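Local coordinates for core protein VP7 (Bluetongue virus, PDB 1BVP) that forms, as a homotrimer, one of the building blocks of the inner capsid, with 260 capsomers assembled on a VP3 scaffold, and binds host cell surface receptors, at residues Q160-A165 with N240-I245; Q203-V208 with N235-N240; L130-T135 with A151-P156; M183-W188 with I222-G227; G166-V171 with A230-N235. All coordinates share one frame; numbering follows the deposited sequence.

Contact 1 (Q160-A165 with N240-I245); sequences QVSLNA and NAMVQI
Val161 and Val243 face each other across two antiparallel strands, each giving its N-H to the other's carbonyl, and their CG2 methyls meet at 3.8 Å. The two branches run alongside, pointing the same way. One pair further on, Leu163 and Ala241 also exchange two backbone bonds: Leu163 N reaches Ala241 O at 2.8 Å almost in a straight line (175°), while Ala241 N returns to Leu163 O at 2.9 Å. Ile245 CD1 lies at 4.3 Å from Val161 CG2 and lengthens this apolar face.

Met242, Gln160 and Ser162 take the other face. Met242 leaves with CG beside its own backbone N (chi1 -86°), and a bend at chi3 swings its CE methyl back over the first strand, 3.6 Å from Ser162 OG and 3.9 Å from Gln160 CD. The polar groups around that methyl are held further out: Gln160 OE1 takes the N-H of Gly139, its NE2 gives to Gln137 O, and Ser162 OG bonds to Phe142 O. Beyond them, strand 149-155 borders the first strand and strand 183-195 the second. The chemistry implies two unlike faces: one aliphatic, with Asn235 packed at its end, the other setting a methionine methyl against hydroxyl and amide groups already bonded outside the pair.

Contact 2 (Q203-V208 with N235-N240); sequences QTQAGV and NPTQQN
Gln203-Val208 and Asn235-Asn240 are both irregular loops, running past each other with CA atoms 4.7 Å apart at Val208 and Asn235 and 6.8 Å apart at Thr204 and Asn240. Side chains do most of the joining. Thr237 reaches across to Gln205: its OG1 lies 3.5 Å from Gln205 CB, its CG2 touches the same carbon, and the two side chains cross at about a right angle. Gln205 then bends at chi2 (-50°), which brings its amide beside that of Gln239. The two amide planes are 25° apart, with Gln205 OE1 3.1 Å from Gln239 NE2.

At the other end the ring of Pro236 lies against the backbone carbonyl of Gly207, whose positive phi of 131° turns the chain there, and Val208 CA comes to 3.9 Å from Pro236 CD. The second loop is braced from within. Asn235 sends ND2 to Gln239 O at 2.9 Å, in the plane of both amide and carbonyl, and the same nitrogen also bonds to Asn164 O. Thr204 OG1, bonded to Ile191 O and Met242 N, ties the first loop to strands 183-195 and 241-252. The two loops join strands 201-203 to 209-212 and 231-234 to 241-252 of VP7's jelly-roll beta-sandwich domain and pack together at one end of it.

Contact 3 (L130-T135 with A151-P156); sequences LETEET and AVVCGP
Val153 projects from strand 149-155 toward the chain that leads into strand 134-136, a side-by-side pairing in the jelly-roll domain close to a trimer interface. Its CB turns toward Leu130-Thr135, and from there the CG2 branch does the touching. That methyl sits 3.9 Å from Glu134 O, with Thr132 OG1 and Thr135 OG1 both 4.2 Å away. Of these three oxygens, Thr132 OG1 bonds to Phe129 O and to Arg189 of the third subunit.

Val153 shares a backbone hydrogen bond with Phe136, just past Thr135, and at the other end Pro156 pairs with Phe129. Glu134 and Thr135 continue as a parallel pairing with a strand of the third subunit, and Glu134 OE2 makes a salt bridge to Arg190 of that subunit. Leu130 O takes a further hydrogen bond from Arg189 of the third subunit, so this region is tied to the neighbouring subunit as well as to its own strand. Thr135 has OG1 anti to the backbone N (chi1 -171°), which directs the hydroxyl at the strand: OG1 ends 3.6 Å from both Val153 O and the carbonyl carbon C of Cys154.

Contact 4 (M183-W188 with I222-G227); sequences MIYLVW and IIAWDG
Trp225 is met by two side chains of the facing strand, Leu186 and Ile184. Leu186 CD2 comes in obliquely to 3.5 Å from Trp225 CE3, and Ile184 CD1 lies 3.8 Å from Trp225 CZ3, the isoleucine running beside the indole in the same direction. Over the centre of one indole face sits Gly227 CA, brought there by the turn at Asp226 and Gly227, and Phe175 adds an edge-to-face contact. The ring's place is set by CG anti to the backbone N (chi1 176°) and by the NE1 bond to Ala229 O. On this same side, Ile223 CD1 lies at the edge of the Trp188 ring, 4.1 Å from Trp188 CD1. On the other side of the sheet Tyr185 has Ile222 CG2 at its edge, while its CE2 touches Ala224 CB at 3.7 Å; Phe249 stacks with the ring.

Four backbone bonds carry the pairing: Ile184 with Trp225 and Leu186 with Ile223 each exchange two, the shortest from Ile223 N to Leu186 O at 2.7 Å. Met183 bends at chi2 so that CE rests on Ala224 CB at 3.6 Å. Strand 183-195 is flanked by 223-225 and by 241-252, strand 209-212 packs against Trp188, Ile223 and Trp225, and Ile298 and Phe299 of the second subunit reach Tyr185 and Ile222.

Contact 5 (G166-V171 with A230-N235); sequences GARGDV and ALHVHN
Ala167 O is gripped by two donors of the facing segment, Asn235 N at 2.8 Å and, more weakly, His234 ND1 at 3.3 Å. The imidazole offers its ND1 edge, with the oxygen near the ring plane. His234 has CG anti to the backbone N (chi1 176°), which turns the ring so that ND1 faces Ala167 O across the strands.

Further along, Gly169 N reaches Val233 O and Val233 N reaches Gly169 O, both at 3.0 Å, and Val171 N gives to Leu231 O at 2.7 Å. The side chains of Arg168, Asp170, His232 and His234 line the same face. His232 ND1 donates to Asp170 OD1 at 2.8 Å, the oxygen near the imidazole plane and at its edge, with the carboxylate turned 84° from the ring. The carboxylate would tend to stabilise a positive charge on His232, while the nearby guanidinium of Arg168 would probably oppose it. That guanidinium lies beside both histidines, poorly ordered and therefore loosely fixed: in the model Arg168 NH2 is above the centre of the His234 ring, 3.6 Å from His234 CD2, and His232 NE2 is over one face of the guanidinium, whose plane is steep to both rings. The opposite face of the sheet is apolar, with Val171 CG2 and Val233 CG2 3.9 Å apart.

Strand 168-170 is an outer strand of a four-stranded antiparallel sheet. Strand 231-234 stands between it and 209-212, and behind the valines Val171 reaches Ile159 and Val161 while Val233 reaches Leu163, all on strand 158-163.

How the contacts relate
From the N terminus, contact 3 closes first, a short loop joining 130-135 to 151-156 before the others begin. Contact 1 then opens at 160-165 and closes at 240-245, the widest span, holding contacts 2, 4 and 5 within it. Contact 5 opens at 166-171 and closes at 230-235, enclosing contact 4 (183-188 with 222-227). Contact 2, from 203-208 to 235-240, crosses contacts 4 and 5. Contacts 1, 3 and 4 reach the same seven-stranded sheet, whereas contact 5 lies in the four-stranded sheet packed against it. Asn235, shared by contacts 2 and 5, and Asn240, shared by contacts 1 and 2, connect the loops at one end of the two sheets.

Contact 1 (Q160-A165 with N240-I245)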
# COMPACT_ATOMS: atom_id res chain seq x y z
N GLN A 160 -27.93 10.64 -1.54
CA GLN A 160 -29.22 9.98 -1.83
C GLN A 160 -30.08 11.07 -2.42
O GLN A 160 -29.86 12.26 -2.13
CB GLN A 160 -29.89 9.39 -0.59
CG GLN A 160 -30.11 10.38 0.52
CD GLN A 160 -30.39 9.71 1.85
OE1 GLN A 160 -30.28 8.50 1.98
NE2 GLN A 160 -30.73 10.51 2.84
N VAL A 161 -30.93 10.66 -3.35
CA VAL A 161 -31.81 11.58 -4.06
C VAL A 161 -33.25 11.09 -3.84
O VAL A 161 -33.52 9.87 -3.99
CB VAL A 161 -31.53 11.55 -5.59
CG1 VAL A 161 -32.17 12.71 -6.28
CG2 VAL A 161 -30.08 11.52 -5.86
N SER A 162 -34.13 12.01 -3.45
CA SER A 162 -35.57 11.73 -3.26
C SER A 162 -36.26 12.24 -4.52
O SER A 162 -36.06 13.40 -4.93
CB SER A 162 -36.15 12.53 -2.09
OG SER A 162 -35.52 12.25 -0.87
N LEU A 163 -37.06 11.40 -5.16
CA LEU A 163 -37.78 11.81 -6.37
C LEU A 163 -39.32 11.70 -6.19
O LEU A 163 -39.83 10.64 -5.74
CB LEU A 163 -37.42 10.89 -7.55
CG LEU A 163 -36.09 10.65 -8.27
CD1 LEU A 163 -35.67 11.89 -8.99
CD2 LEU A 163 -35.05 10.18 -7.28
N ASN A 164 -40.05 12.77 -6.52
CA ASN A 164 -41.53 12.73 -6.48
C ASN A 164 -41.97 11.83 -7.66
O ASN A 164 -41.17 11.59 -8.60
CB ASN A 164 -42.14 14.12 -6.68
CG ASN A 164 -42.27 14.90 -5.37
OD1 ASN A 164 -42.54 14.32 -4.31
ND2 ASN A 164 -42.11 16.21 -5.44
N ALA A 165 -43.20 11.31 -7.62
CA ALA A 165 -43.68 10.46 -8.71
C ALA A 165 -43.57 11.24 -10.01
O ALA A 165 -43.86 12.46 -10.06
CB ALA A 165 -45.09 10.03 -8.46
N ASN A 240 -43.30 7.72 -4.91
CA ASN A 240 -42.03 8.35 -4.55
C ASN A 240 -40.91 7.31 -4.68
O ASN A 240 -41.13 6.09 -4.48
CB ASN A 240 -42.01 8.85 -3.11
CG ASN A 240 -43.19 9.66 -2.77
OD1 ASN A 240 -44.13 9.15 -2.18
ND2 ASN A 240 -43.18 10.93 -3.14
N ALA A 241 -39.71 7.80 -5.00
CA ALA A 241 -38.55 6.95 -5.16
C ALA A 241 -37.32 7.57 -4.51
O ALA A 241 -37.25 8.79 -4.30
CB ALA A 241 -38.28 6.72 -6.64
N MET A 242 -36.38 6.70 -4.13
CA MET A 242 -35.11 7.14 -3.56
C MET A 242 -33.95 6.36 -4.18
O MET A 242 -34.06 5.13 -4.39
CB MET A 242 -35.08 6.96 -2.06
CG MET A 242 -35.66 8.11 -1.37
SD MET A 242 -35.34 8.08 0.37
CE MET A 242 -33.96 9.31 0.44
N VAL A 243 -32.89 7.05 -4.58
CA VAL A 243 -31.73 6.33 -5.12
C VAL A 243 -30.51 6.76 -4.34
O VAL A 243 -30.48 7.90 -3.84
CB VAL A 243 -31.47 6.59 -6.64
CG1 VAL A 243 -32.72 6.32 -7.44
CG2 VAL A 243 -31.00 8.00 -6.88
N GLN A 244 -29.58 5.82 -4.10
CA GLN A 244 -28.30 6.22 -3.47
C GLN A 244 -27.24 6.19 -4.54
O GLN A 244 -27.30 5.39 -5.48
CB GLN A 244 -27.86 5.37 -2.30
CG GLN A 244 -27.14 4.13 -2.62
CD GLN A 244 -26.66 3.45 -1.35
OE1 GLN A 244 -26.80 4.02 -0.27
NE2 GLN A 244 -26.11 2.24 -1.46
N ILE A 245 -26.35 7.17 -4.47
CA ILE A 245 -25.24 7.25 -5.41
C ILE A 245 -23.98 7.30 -4.59
O ILE A 245 -23.80 8.21 -3.75
CB ILE A 245 -25.31 8.46 -6.30
CG1 ILE A 245 -26.55 8.37 -7.20
CG2 ILE A 245 -24.07 8.51 -7.14
CD1 ILE A 245 -26.81 9.66 -7.98

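Contact 2 (Q203-V208 with N235-N240)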
# COMPACT_ATOMS: atom_id res chain seq x y z
N GLN A 203 -41.56 1.91 -0.58
CA GLN A 203 -40.71 1.15 -1.50
C GLN A 203 -40.41 1.96 -2.74
O GLN A 203 -41.18 2.85 -3.12
CB GLN A 203 -41.45 -0.08 -2.00
CG GLN A 203 -40.84 -1.37 -1.62
CD GLN A 203 -41.29 -1.80 -0.26
OE1 GLN A 203 -41.21 -1.04 0.72
NE2 GLN A 203 -41.84 -3.02 -0.19
N THR A 204 -39.29 1.64 -3.38
CA THR A 204 -38.94 2.28 -4.63
C THR A 204 -39.26 1.24 -5.70
O THR A 204 -38.82 0.09 -5.60
CB THR A 204 -37.47 2.71 -4.67
OG1 THR A 204 -37.26 3.76 -3.71
CG2 THR A 204 -37.12 3.26 -6.05
N GLN A 205 -40.15 1.60 -6.62
CA GLN A 205 -40.56 0.67 -7.69
C GLN A 205 -39.45 0.60 -8.74
O GLN A 205 -38.74 1.58 -8.95
CB GLN A 205 -41.85 1.16 -8.41
CG GLN A 205 -43.14 1.26 -7.59
CD GLN A 205 -43.42 0.00 -6.79
OE1 GLN A 205 -43.52 0.03 -5.55
NE2 GLN A 205 -43.50 -1.13 -7.49
N ALA A 206 -39.31 -0.54 -9.40
CA ALA A 206 -38.29 -0.63 -10.45
C ALA A 206 -38.73 0.31 -11.57
O ALA A 206 -39.92 0.56 -11.75
CB ALA A 206 -38.19 -2.06 -10.98
N GLY A 207 -37.79 0.88 -12.31
CA GLY A 207 -38.18 1.76 -13.39
C GLY A 207 -37.44 3.06 -13.35
O GLY A 207 -37.43 3.79 -14.35
N VAL A 208 -36.86 3.37 -12.20
CA VAL A 208 -36.07 4.59 -12.02
C VAL A 208 -34.83 4.46 -12.87
O VAL A 208 -34.28 3.36 -13.02
CB VAL A 208 -35.62 4.75 -10.56
CG1 VAL A 208 -34.99 6.12 -10.37
CG2 VAL A 208 -36.79 4.58 -9.63
N ASN A 235 -37.61 9.42 -12.40
CA ASN A 235 -38.57 8.52 -11.75
C ASN A 235 -39.84 8.46 -12.61
O ASN A 235 -40.70 9.32 -12.50
CB ASN A 235 -38.96 9.06 -10.38
CG ASN A 235 -39.95 8.17 -9.68
OD1 ASN A 235 -40.16 7.03 -10.09
ND2 ASN A 235 -40.57 8.69 -8.61
N PRO A 236 -39.93 7.50 -13.54
CA PRO A 236 -41.12 7.40 -14.39
C PRO A 236 -42.29 6.73 -13.66
O PRO A 236 -43.39 6.58 -14.19
CB PRO A 236 -40.63 6.51 -15.53
CG PRO A 236 -39.77 5.56 -14.83
CD PRO A 236 -38.96 6.46 -13.90
N THR A 237 -41.99 6.29 -12.45
CA THR A 237 -42.88 5.61 -11.56
C THR A 237 -43.97 6.53 -10.97
O THR A 237 -43.83 7.78 -10.94
CB THR A 237 -41.98 4.92 -10.52
OG1 THR A 237 -41.84 3.56 -10.91
CG2 THR A 237 -42.40 5.10 -9.07
N GLN A 238 -45.08 5.91 -10.57
CA GLN A 238 -46.21 6.65 -10.00
C GLN A 238 -46.21 6.77 -8.48
O GLN A 238 -47.20 7.13 -7.88
CB GLN A 238 -47.54 6.07 -10.52
CG GLN A 238 -47.87 6.48 -11.98
CD GLN A 238 -47.71 8.01 -12.22
OE1 GLN A 238 -48.55 8.81 -11.80
NE2 GLN A 238 -46.62 8.40 -12.90
N GLN A 239 -45.04 6.57 -7.88
CA GLN A 239 -44.83 6.63 -6.44
C GLN A 239 -43.52 7.33 -6.16
O GLN A 239 -42.70 7.48 -7.07
CB GLN A 239 -44.68 5.22 -5.89
CG GLN A 239 -45.93 4.43 -5.74
CD GLN A 239 -45.67 3.24 -4.85
OE1 GLN A 239 -45.25 3.40 -3.69
NE2 GLN A 239 -45.83 2.05 -5.39
N ASN A 240 -43.30 7.72 -4.91
CA ASN A 240 -42.03 8.35 -4.55
C ASN A 240 -40.91 7.31 -4.68
O ASN A 240 -41.13 6.09 -4.48
CB ASN A 240 -42.01 8.85 -3.11
CG ASN A 240 -43.19 9.66 -2.77
OD1 ASN A 240 -44.13 9.15 -2.18
ND2 ASN A 240 -43.18 10.93 -3.14

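Contact 3 (L130-T135 with A151-P156)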
# COMPACT_ATOMS: atom_id res chain seq x y z
N LEU A 130 -15.82 13.89 2.60
CA LEU A 130 -15.31 13.96 3.94
C LEU A 130 -15.43 15.36 4.54
O LEU A 130 -15.71 15.51 5.73
CB LEU A 130 -13.85 13.54 3.96
CG LEU A 130 -13.23 13.52 5.36
CD1 LEU A 130 -13.46 12.17 6.02
CD2 LEU A 130 -11.74 13.84 5.26
N GLU A 131 -15.26 16.39 3.74
CA GLU A 131 -15.31 17.72 4.32
C GLU A 131 -16.62 18.44 4.17
O GLU A 131 -16.69 19.52 3.60
CB GLU A 131 -14.15 18.56 3.81
CG GLU A 131 -12.81 17.90 4.05
CD GLU A 131 -11.64 18.80 3.74
OE1 GLU A 131 -11.73 19.60 2.78
OE2 GLU A 131 -10.62 18.69 4.48
N THR A 132 -17.67 17.85 4.74
CA THR A 132 -19.01 18.41 4.72
C THR A 132 -19.42 18.74 6.16
O THR A 132 -19.10 17.99 7.09
CB THR A 132 -19.99 17.39 4.13
OG1 THR A 132 -19.78 16.10 4.74
CG2 THR A 132 -19.80 17.29 2.65
N GLU A 133 -20.14 19.84 6.34
CA GLU A 133 -20.55 20.24 7.68
C GLU A 133 -21.84 19.59 8.15
O GLU A 133 -22.07 19.46 9.35
CB GLU A 133 -20.72 21.75 7.73
CG GLU A 133 -19.45 22.49 7.58
CD GLU A 133 -19.67 23.98 7.61
OE1 GLU A 133 -19.77 24.57 8.72
OE2 GLU A 133 -19.76 24.55 6.51
N GLU A 134 -22.67 19.19 7.20
CA GLU A 134 -23.97 18.60 7.50
C GLU A 134 -24.13 17.29 6.79
O GLU A 134 -23.63 17.13 5.69
CB GLU A 134 -25.08 19.51 6.97
CG GLU A 134 -25.01 20.95 7.40
CD GLU A 134 -25.91 21.86 6.58
OE1 GLU A 134 -26.14 21.56 5.38
OE2 GLU A 134 -26.37 22.88 7.14
N THR A 135 -24.90 16.39 7.39
CA THR A 135 -25.20 15.11 6.79
C THR A 135 -26.70 14.78 7.10
O THR A 135 -27.26 15.25 8.10
CB THR A 135 -24.24 14.02 7.32
OG1 THR A 135 -24.41 12.80 6.58
CG2 THR A 135 -24.48 13.76 8.82
N ALA A 151 -31.36 16.10 -3.83
CA ALA A 151 -30.13 15.33 -3.60
C ALA A 151 -29.53 15.84 -2.32
O ALA A 151 -29.41 17.05 -2.10
CB ALA A 151 -29.16 15.54 -4.73
N VAL A 152 -29.03 14.93 -1.51
CA VAL A 152 -28.50 15.35 -0.23
C VAL A 152 -27.34 14.38 0.17
O VAL A 152 -27.34 13.22 -0.27
CB VAL A 152 -29.75 15.37 0.72
CG1 VAL A 152 -29.77 14.22 1.69
CG2 VAL A 152 -29.91 16.67 1.35
N VAL A 153 -26.34 14.83 0.95
CA VAL A 153 -25.27 13.91 1.33
C VAL A 153 -25.63 13.11 2.58
O VAL A 153 -26.07 13.69 3.57
CB VAL A 153 -23.78 14.55 1.45
CG1 VAL A 153 -23.68 15.94 0.88
CG2 VAL A 153 -23.20 14.47 2.87
N CYS A 154 -25.40 11.80 2.54
CA CYS A 154 -25.70 10.95 3.67
C CYS A 154 -24.55 10.14 4.22
O CYS A 154 -24.73 9.24 5.05
CB CYS A 154 -26.85 10.04 3.31
SG CYS A 154 -26.64 9.16 1.82
N GLY A 155 -23.34 10.44 3.77
CA GLY A 155 -22.18 9.71 4.25
C GLY A 155 -20.97 10.42 3.70
O GLY A 155 -21.12 11.35 2.89
N PRO A 156 -19.76 10.01 4.11
CA PRO A 156 -18.51 10.63 3.64
C PRO A 156 -18.27 10.32 2.17
O PRO A 156 -17.55 11.05 1.50
CB PRO A 156 -17.45 9.96 4.50
CG PRO A 156 -18.21 9.33 5.65
CD PRO A 156 -19.48 8.89 5.02

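Contact 4 (M183-W188 with I222-G227)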
# COMPACT_ATOMS: atom_id res chain seq x y z
N MET A 183 -11.65 12.23 -12.39
CA MET A 183 -12.63 11.21 -12.67
C MET A 183 -13.24 10.78 -11.34
O MET A 183 -12.57 10.83 -10.32
CB MET A 183 -11.99 10.04 -13.39
CG MET A 183 -12.95 9.28 -14.25
SD MET A 183 -13.30 10.19 -15.74
CE MET A 183 -13.63 8.87 -16.79
N ILE A 184 -14.55 10.49 -11.35
CA ILE A 184 -15.28 10.09 -10.15
C ILE A 184 -15.92 8.78 -10.51
O ILE A 184 -16.52 8.66 -11.58
CB ILE A 184 -16.37 11.13 -9.79
CG1 ILE A 184 -15.73 12.52 -9.75
CG2 ILE A 184 -16.98 10.83 -8.41
CD1 ILE A 184 -16.63 13.59 -9.30
N TYR A 185 -15.72 7.77 -9.67
CA TYR A 185 -16.27 6.46 -9.94
C TYR A 185 -17.45 6.21 -9.02
O TYR A 185 -17.34 6.16 -7.79
CB TYR A 185 -15.19 5.37 -9.85
CG TYR A 185 -14.08 5.58 -10.86
CD1 TYR A 185 -13.00 6.44 -10.58
CD2 TYR A 185 -14.14 5.00 -12.12
CE1 TYR A 185 -12.03 6.72 -11.53
CE2 TYR A 185 -13.16 5.27 -13.08
CZ TYR A 185 -12.11 6.14 -12.78
OH TYR A 185 -11.16 6.42 -13.75
N LEU A 186 -18.59 6.12 -9.69
CA LEU A 186 -19.89 5.97 -9.10
C LEU A 186 -20.55 4.62 -9.24
O LEU A 186 -20.23 3.85 -10.14
CB LEU A 186 -20.81 6.92 -9.86
CG LEU A 186 -21.00 8.36 -9.46
CD1 LEU A 186 -19.90 8.84 -8.58
CD2 LEU A 186 -21.12 9.17 -10.70
N VAL A 187 -21.45 4.33 -8.31
CA VAL A 187 -22.34 3.18 -8.45
C VAL A 187 -23.63 3.63 -7.78
O VAL A 187 -23.59 4.30 -6.75
CB VAL A 187 -21.81 1.76 -8.03
CG1 VAL A 187 -20.45 1.81 -7.45
CG2 VAL A 187 -22.83 1.01 -7.20
N TRP A 188 -24.75 3.50 -8.51
CA TRP A 188 -26.07 3.92 -7.99
C TRP A 188 -26.97 2.75 -7.70
O TRP A 188 -26.93 1.71 -8.37
CB TRP A 188 -26.78 4.95 -8.88
CG TRP A 188 -27.44 4.41 -10.14
CD1 TRP A 188 -26.87 4.25 -11.37
CD2 TRP A 188 -28.78 3.91 -10.26
NE1 TRP A 188 -27.77 3.67 -12.25
CE2 TRP A 188 -28.95 3.45 -11.59
CE3 TRP A 188 -29.88 3.82 -9.37
CZ2 TRP A 188 -30.14 2.90 -12.05
CZ3 TRP A 188 -31.06 3.29 -9.83
CH2 TRP A 188 -31.19 2.83 -11.16
N ILE A 222 -19.93 -0.04 -11.71
CA ILE A 222 -19.09 1.16 -11.62
C ILE A 222 -19.18 2.01 -12.87
O ILE A 222 -19.08 1.51 -13.98
CB ILE A 222 -17.60 0.81 -11.36
CG1 ILE A 222 -17.48 0.17 -9.99
CG2 ILE A 222 -16.77 2.07 -11.30
CD1 ILE A 222 -16.16 -0.45 -9.75
N ILE A 223 -19.31 3.31 -12.65
CA ILE A 223 -19.42 4.26 -13.71
C ILE A 223 -18.27 5.25 -13.61
O ILE A 223 -18.01 5.83 -12.55
CB ILE A 223 -20.74 5.04 -13.55
CG1 ILE A 223 -21.93 4.14 -13.83
CG2 ILE A 223 -20.74 6.29 -14.44
CD1 ILE A 223 -23.20 4.70 -13.23
N ALA A 224 -17.60 5.46 -14.73
CA ALA A 224 -16.52 6.41 -14.79
C ALA A 224 -17.13 7.74 -15.22
O ALA A 224 -17.52 7.91 -16.38
CB ALA A 224 -15.52 5.94 -15.80
N TRP A 225 -17.23 8.67 -14.30
CA TRP A 225 -17.84 9.95 -14.62
C TRP A 225 -16.82 11.07 -14.50
O TRP A 225 -16.14 11.20 -13.48
CB TRP A 225 -19.02 10.18 -13.65
CG TRP A 225 -19.73 11.52 -13.77
CD1 TRP A 225 -20.17 12.11 -14.91
CD2 TRP A 225 -20.02 12.44 -12.70
NE1 TRP A 225 -20.70 13.35 -14.63
CE2 TRP A 225 -20.62 13.58 -13.28
CE3 TRP A 225 -19.84 12.42 -11.31
CZ2 TRP A 225 -21.04 14.69 -12.52
CZ3 TRP A 225 -20.26 13.53 -10.55
CH2 TRP A 225 -20.85 14.64 -11.16
N ASP A 226 -16.77 11.92 -15.52
CA ASP A 226 -15.84 13.05 -15.53
C ASP A 226 -16.19 14.18 -14.63
O ASP A 226 -15.45 15.15 -14.57
CB ASP A 226 -15.69 13.61 -16.93
CG ASP A 226 -17.01 13.89 -17.58
OD1 ASP A 226 -17.69 12.91 -17.99
OD2 ASP A 226 -17.36 15.07 -17.69
N GLY A 227 -17.34 14.13 -13.99
CA GLY A 227 -17.72 15.21 -13.08
C GLY A 227 -18.32 16.43 -13.76
O GLY A 227 -18.73 17.36 -13.07

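Contact 5 (G166-V171 with A230-N235)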
# COMPACT_ATOMS: atom_id res chain seq x y z
N GLY A 166 -43.05 10.57 -11.04
CA GLY A 166 -42.87 11.19 -12.35
C GLY A 166 -41.78 12.25 -12.50
O GLY A 166 -41.56 12.71 -13.63
N ALA A 167 -41.08 12.60 -11.42
CA ALA A 167 -40.02 13.64 -11.46
C ALA A 167 -38.70 13.28 -12.18
O ALA A 167 -38.36 12.10 -12.39
CB ALA A 167 -39.73 14.16 -10.04
N ARG A 168 -37.98 14.32 -12.59
CA ARG A 168 -36.71 14.18 -13.29
C ARG A 168 -35.90 15.44 -13.02
O ARG A 168 -36.47 16.52 -12.82
CB ARG A 168 -36.93 14.00 -14.80
CG ARG A 168 -37.94 14.96 -15.39
CD ARG A 168 -37.92 14.95 -16.90
NE ARG A 168 -37.83 13.59 -17.45
CZ ARG A 168 -37.16 13.27 -18.55
NH1 ARG A 168 -36.51 14.20 -19.25
NH2 ARG A 168 -37.12 12.00 -18.96
N GLY A 169 -34.58 15.28 -12.94
CA GLY A 169 -33.70 16.40 -12.67
C GLY A 169 -32.23 16.05 -12.75
O GLY A 169 -31.84 14.89 -12.89
N ASP A 170 -31.40 17.09 -12.75
CA ASP A 170 -29.95 16.94 -12.83
C ASP A 170 -29.43 16.99 -11.40
O ASP A 170 -29.83 17.84 -10.60
CB ASP A 170 -29.33 18.05 -13.68
CG ASP A 170 -29.45 17.79 -15.19
OD1 ASP A 170 -29.97 16.71 -15.61
OD2 ASP A 170 -29.00 18.69 -15.95
N VAL A 171 -28.45 16.16 -11.12
CA VAL A 171 -27.94 16.06 -9.77
C VAL A 171 -26.44 16.42 -9.59
O VAL A 171 -25.97 16.61 -8.46
CB VAL A 171 -28.31 14.64 -9.31
CG1 VAL A 171 -27.32 14.07 -8.41
CG2 VAL A 171 -29.65 14.68 -8.68
N ALA A 230 -23.81 15.78 -17.47
CA ALA A 230 -25.02 15.78 -16.64
C ALA A 230 -25.39 14.43 -16.06
O ALA A 230 -25.42 13.39 -16.75
CB ALA A 230 -26.18 16.36 -17.41
N LEU A 231 -25.67 14.46 -14.76
CA LEU A 231 -26.04 13.28 -13.99
C LEU A 231 -27.54 13.44 -13.80
O LEU A 231 -28.00 14.19 -12.93
CB LEU A 231 -25.33 13.35 -12.65
CG LEU A 231 -25.15 12.05 -11.93
CD1 LEU A 231 -24.64 11.04 -12.91
CD2 LEU A 231 -24.15 12.28 -10.85
N HIS A 232 -28.29 12.73 -14.64
CA HIS A 232 -29.73 12.86 -14.68
C HIS A 232 -30.55 11.70 -14.11
O HIS A 232 -30.51 10.58 -14.61
CB HIS A 232 -30.09 13.10 -16.14
CG HIS A 232 -31.51 13.52 -16.35
ND1 HIS A 232 -31.96 14.80 -16.07
CD2 HIS A 232 -32.57 12.85 -16.86
CE1 HIS A 232 -33.23 14.89 -16.40
NE2 HIS A 232 -33.63 13.73 -16.88
N VAL A 233 -31.32 11.99 -13.06
CA VAL A 233 -32.17 10.97 -12.45
C VAL A 233 -33.62 11.16 -12.92
O VAL A 233 -34.11 12.29 -13.03
CB VAL A 233 -32.13 11.02 -10.92
CG1 VAL A 233 -32.56 9.67 -10.38
CG2 VAL A 233 -30.73 11.39 -10.42
N HIS A 234 -34.29 10.06 -13.24
CA HIS A 234 -35.66 10.08 -13.70
C HIS A 234 -36.51 8.99 -13.04
O HIS A 234 -36.16 7.80 -13.07
CB HIS A 234 -35.69 9.91 -15.23
CG HIS A 234 -37.06 9.83 -15.82
ND1 HIS A 234 -38.12 10.60 -15.37
CD2 HIS A 234 -37.55 9.07 -16.84
CE1 HIS A 234 -39.20 10.31 -16.08
NE2 HIS A 234 -38.88 9.39 -16.97
N ASN A 235 -37.61 9.42 -12.40
CA ASN A 235 -38.57 8.52 -11.75
C ASN A 235 -39.84 8.46 -12.61
O ASN A 235 -40.70 9.32 -12.50
CB ASN A 235 -38.96 9.06 -10.38
CG ASN A 235 -39.95 8.17 -9.68
OD1 ASN A 235 -40.16 7.03 -10.09
ND2 ASN A 235 -40.57 8.69 -8.61